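Ribosome-binding factor A (Thermus thermophilus, PDB 2DYJ) assists late maturation of the 30S ribosomal subunit, associating with free 30S subunits and being required for efficient processing of 16S rRNA. Local coordinates at residues A10-A15 against V36-D41. Sequence-based numbering, arbitrary orientation.
Sequences AQLKRA and VRLSKD
K13 on helix 5-21 and V36 near the end of strand 32-38 bring the two backbones closest, their CA atoms 6.0 Å apart. Beyond V36 the chain draws away from 10-15, leaves the strand after L38 and turns through S39 to D41. V36 turns both methyl groups onto the base of the K13 side chain, CG1 and CG2 each 4.0 Å from its CB, and CG1 also touches K13 CA. A slim, branched valine suits an extended strand and allows this near approach. Lysine suits the margin: with CG anti to the backbone N (chi1 176°) the chain runs past V36, and after bends at chi3 and chi4 NZ ends away from the strand. Deeper in, L12 and L38 meet CD1 to CD1 at 4.3 Å; leucine's branched, flexible end suits this buried layer, where both also touch L45 of strand 44-50. E9, one turn before K13, accepts a hydrogen bond from L38 N through its OE2. In the turn, S39 OG donates to D41 OD1 at 3.0 Å and accepts the N-H of V44. The helix-strand-strand-helix-helix-strand order is that of a type II KH domain, in which helix 5-21 packs against the sheet beside its edge strand 32-38.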
ATOM      1  N   ALA A  10       4.031  -7.922   7.101  1.00 21.37           N
ATOM      2  CA  ALA A  10       2.813  -7.868   7.902  1.00 19.92           C
ATOM      3  C   ALA A  10       2.661  -6.483   8.556  1.00 21.20           C
ATOM      4  O   ALA A  10       1.563  -5.914   8.588  1.00 20.17           O
ATOM      5  CB  ALA A  10       2.839  -8.959   8.970  1.00 25.93           C
ATOM      6  N   GLN A  11       3.755  -5.926   9.073  1.00 18.35           N
ATOM      7  CA  GLN A  11       3.686  -4.608   9.691  1.00 23.96           C
ATOM      8  C   GLN A  11       3.315  -3.537   8.657  1.00 21.63           C
ATOM      9  O   GLN A  11       2.499  -2.656   8.927  1.00 21.26           O
ATOM     10  CB  GLN A  11       5.027  -4.226  10.337  1.00 30.48           C
ATOM     11  CG  GLN A  11       5.491  -5.133  11.468  1.00 35.84           C
ATOM     12  CD  GLN A  11       6.767  -4.629  12.144  1.00 46.04           C
ATOM     13  OE1 GLN A  11       7.221  -5.191  13.146  1.00 47.85           O
ATOM     14  NE2 GLN A  11       7.349  -3.564  11.597  1.00 42.71           N
ATOM     15  N   LEU A  12       3.943  -3.600   7.487  1.00 20.26           N
ATOM     16  CA  LEU A  12       3.676  -2.637   6.422  1.00 18.49           C
ATOM     17  C   LEU A  12       2.234  -2.729   5.930  1.00 13.74           C
ATOM     18  O   LEU A  12       1.608  -1.712   5.631  1.00 18.60           O
ATOM     19  CB  LEU A  12       4.647  -2.854   5.241  1.00 16.94           C
ATOM     20  CG  LEU A  12       6.112  -2.453   5.474  1.00 24.79           C
ATOM     21  CD1 LEU A  12       7.015  -2.977   4.339  1.00 22.23           C
ATOM     22  CD2 LEU A  12       6.207  -0.949   5.553  1.00 22.70           C
ATOM     23  N   LYS A  13       1.715  -3.950   5.824  1.00 19.22           N
ATOM     24  CA  LYS A  13       0.346  -4.171   5.363  1.00 18.04           C
ATOM     25  C   LYS A  13      -0.673  -3.559   6.318  1.00 24.78           C
ATOM     26  O   LYS A  13      -1.604  -2.854   5.898  1.00 24.14           O
ATOM     27  CB  LYS A  13       0.065  -5.664   5.230  1.00 15.41           C
ATOM     28  CG  LYS A  13      -1.376  -5.993   4.847  1.00 20.58           C
ATOM     29  CD  LYS A  13      -1.535  -7.486   4.611  1.00 28.58           C
ATOM     30  CE  LYS A  13      -2.792  -8.031   5.270  1.00 38.41           C
ATOM     31  NZ  LYS A  13      -4.029  -7.476   4.668  1.00 41.73           N
ATOM     32  N   ARG A  14      -0.511  -3.836   7.608  1.00 22.82           N
ATOM     33  CA  ARG A  14      -1.448  -3.293   8.574  1.00 25.55           C
ATOM     34  C   ARG A  14      -1.300  -1.773   8.615  1.00 18.78           C
ATOM     35  O   ARG A  14      -2.291  -1.050   8.696  1.00 23.84           O
ATOM     36  CB  ARG A  14      -1.210  -3.910   9.959  1.00 27.60           C
ATOM     37  CG  ARG A  14      -2.150  -3.368  11.024  1.00 41.73           C
ATOM     38  CD  ARG A  14      -2.040  -4.132  12.343  1.00 47.94           C
ATOM     39  NE  ARG A  14      -3.361  -4.518  12.846  1.00 52.77           N
ATOM     40  CZ  ARG A  14      -4.045  -5.581  12.427  1.00 53.69           C
ATOM     41  NH1 ARG A  14      -3.534  -6.384  11.500  1.00 56.47           N
ATOM     42  NH2 ARG A  14      -5.247  -5.836  12.920  1.00 58.58           N
ATOM     43  N   ALA A  15      -0.070  -1.280   8.508  1.00 20.13           N
ATOM     44  CA  ALA A  15       0.165   0.166   8.540  1.00 17.53           C
ATOM     45  C   ALA A  15      -0.442   0.898   7.343  1.00 20.57           C
ATOM     46  O   ALA A  15      -1.086   1.943   7.485  1.00 17.94           O
ATOM     47  CB  ALA A  15       1.677   0.453   8.617  1.00 20.42           C
ATOM     48  N   VAL A  36       0.740  -7.526   0.577  1.00 16.50           N
ATOM     49  CA  VAL A  36       1.861  -6.707   0.123  1.00 13.95           C
ATOM     50  C   VAL A  36       3.028  -7.657  -0.026  1.00 20.23           C
ATOM     51  O   VAL A  36       3.078  -8.703   0.629  1.00 22.72           O
ATOM     52  CB  VAL A  36       2.239  -5.575   1.122  1.00 11.13           C
ATOM     53  CG1 VAL A  36       1.007  -4.721   1.413  1.00 15.17           C
ATOM     54  CG2 VAL A  36       2.819  -6.159   2.420  1.00 22.34           C
ATOM     55  N   ARG A  37       3.959  -7.307  -0.901  1.00 18.01           N
ATOM     56  CA  ARG A  37       5.143  -8.123  -1.113  1.00 14.58           C
ATOM     57  C   ARG A  37       6.291  -7.151  -1.341  1.00 15.16           C
ATOM     58  O   ARG A  37       6.211  -6.287  -2.212  1.00 12.23           O
ATOM     59  CB  ARG A  37       4.946  -9.020  -2.331  1.00 17.77           C
ATOM     60  CG  ARG A  37       6.141  -9.903  -2.653  1.00 31.34           C
ATOM     61  CD  ARG A  37       5.973 -10.525  -4.034  1.00 40.41           C
ATOM     62  NE  ARG A  37       5.827  -9.489  -5.058  1.00 48.61           N
ATOM     63  CZ  ARG A  37       5.555  -9.729  -6.336  1.00 54.18           C
ATOM     64  NH1 ARG A  37       5.395 -10.978  -6.762  1.00 53.29           N
ATOM     65  NH2 ARG A  37       5.440  -8.715  -7.190  1.00 56.93           N
ATOM     66  N   LEU A  38       7.340  -7.275  -0.538  1.00 15.33           N
ATOM     67  CA  LEU A  38       8.498  -6.388  -0.653  1.00 16.41           C
ATOM     68  C   LEU A  38       9.521  -6.992  -1.606  1.00 18.91           C
ATOM     69  O   LEU A  38       9.691  -8.214  -1.637  1.00 14.74           O
ATOM     70  CB  LEU A  38       9.120  -6.196   0.737  1.00 27.88           C
ATOM     71  CG  LEU A  38      10.012  -4.989   1.029  1.00 28.57           C
ATOM     72  CD1 LEU A  38       9.276  -3.699   0.741  1.00 27.30           C
ATOM     73  CD2 LEU A  38      10.445  -5.039   2.496  1.00 33.27           C
ATOM     74  N   SER A  39      10.185  -6.150  -2.400  1.00 15.95           N
ATOM     75  CA  SER A  39      11.211  -6.636  -3.317  1.00 19.51           C
ATOM     76  C   SER A  39      12.389  -7.175  -2.500  1.00 20.59           C
ATOM     77  O   SER A  39      12.570  -6.816  -1.331  1.00 19.71           O
ATOM     78  CB  SER A  39      11.681  -5.508  -4.268  1.00 15.01           C
ATOM     79  OG  SER A  39      12.176  -4.375  -3.565  1.00 17.32           O
ATOM     80  N   LYS A  40      13.181  -8.044  -3.119  1.00 21.55           N
ATOM     81  CA  LYS A  40      14.336  -8.670  -2.468  1.00 23.64           C
ATOM     82  C   LYS A  40      15.177  -7.723  -1.618  1.00 22.82           C
ATOM     83  O   LYS A  40      15.569  -8.057  -0.503  1.00 25.15           O
ATOM     84  CB  LYS A  40      15.247  -9.307  -3.525  1.00 29.45           C
ATOM     85  CG  LYS A  40      14.545 -10.258  -4.479  1.00 42.42           C
ATOM     86  CD  LYS A  40      15.454 -10.607  -5.658  1.00 52.83           C
ATOM     87  CE  LYS A  40      14.747 -11.487  -6.680  1.00 54.09           C
ATOM     88  NZ  LYS A  40      15.592 -11.718  -7.890  1.00 60.06           N
ATOM     89  N   ASP A  41      15.441  -6.535  -2.148  1.00 22.44           N
ATOM     90  CA  ASP A  41      16.272  -5.556  -1.464  1.00 18.68           C
ATOM     91  C   ASP A  41      15.506  -4.499  -0.685  1.00 21.14           C
ATOM     92  O   ASP A  41      16.100  -3.539  -0.190  1.00 18.75           O
ATOM     93  CB  ASP A  41      17.176  -4.880  -2.500  1.00 27.98           C
ATOM     94  CG  ASP A  41      16.384  -4.071  -3.527  1.00 35.77           C
ATOM     95  OD1 ASP A  41      15.178  -4.363  -3.764  1.00 25.20           O
ATOM     96  OD2 ASP A  41      16.978  -3.142  -4.107  1.00 46.67           O
TER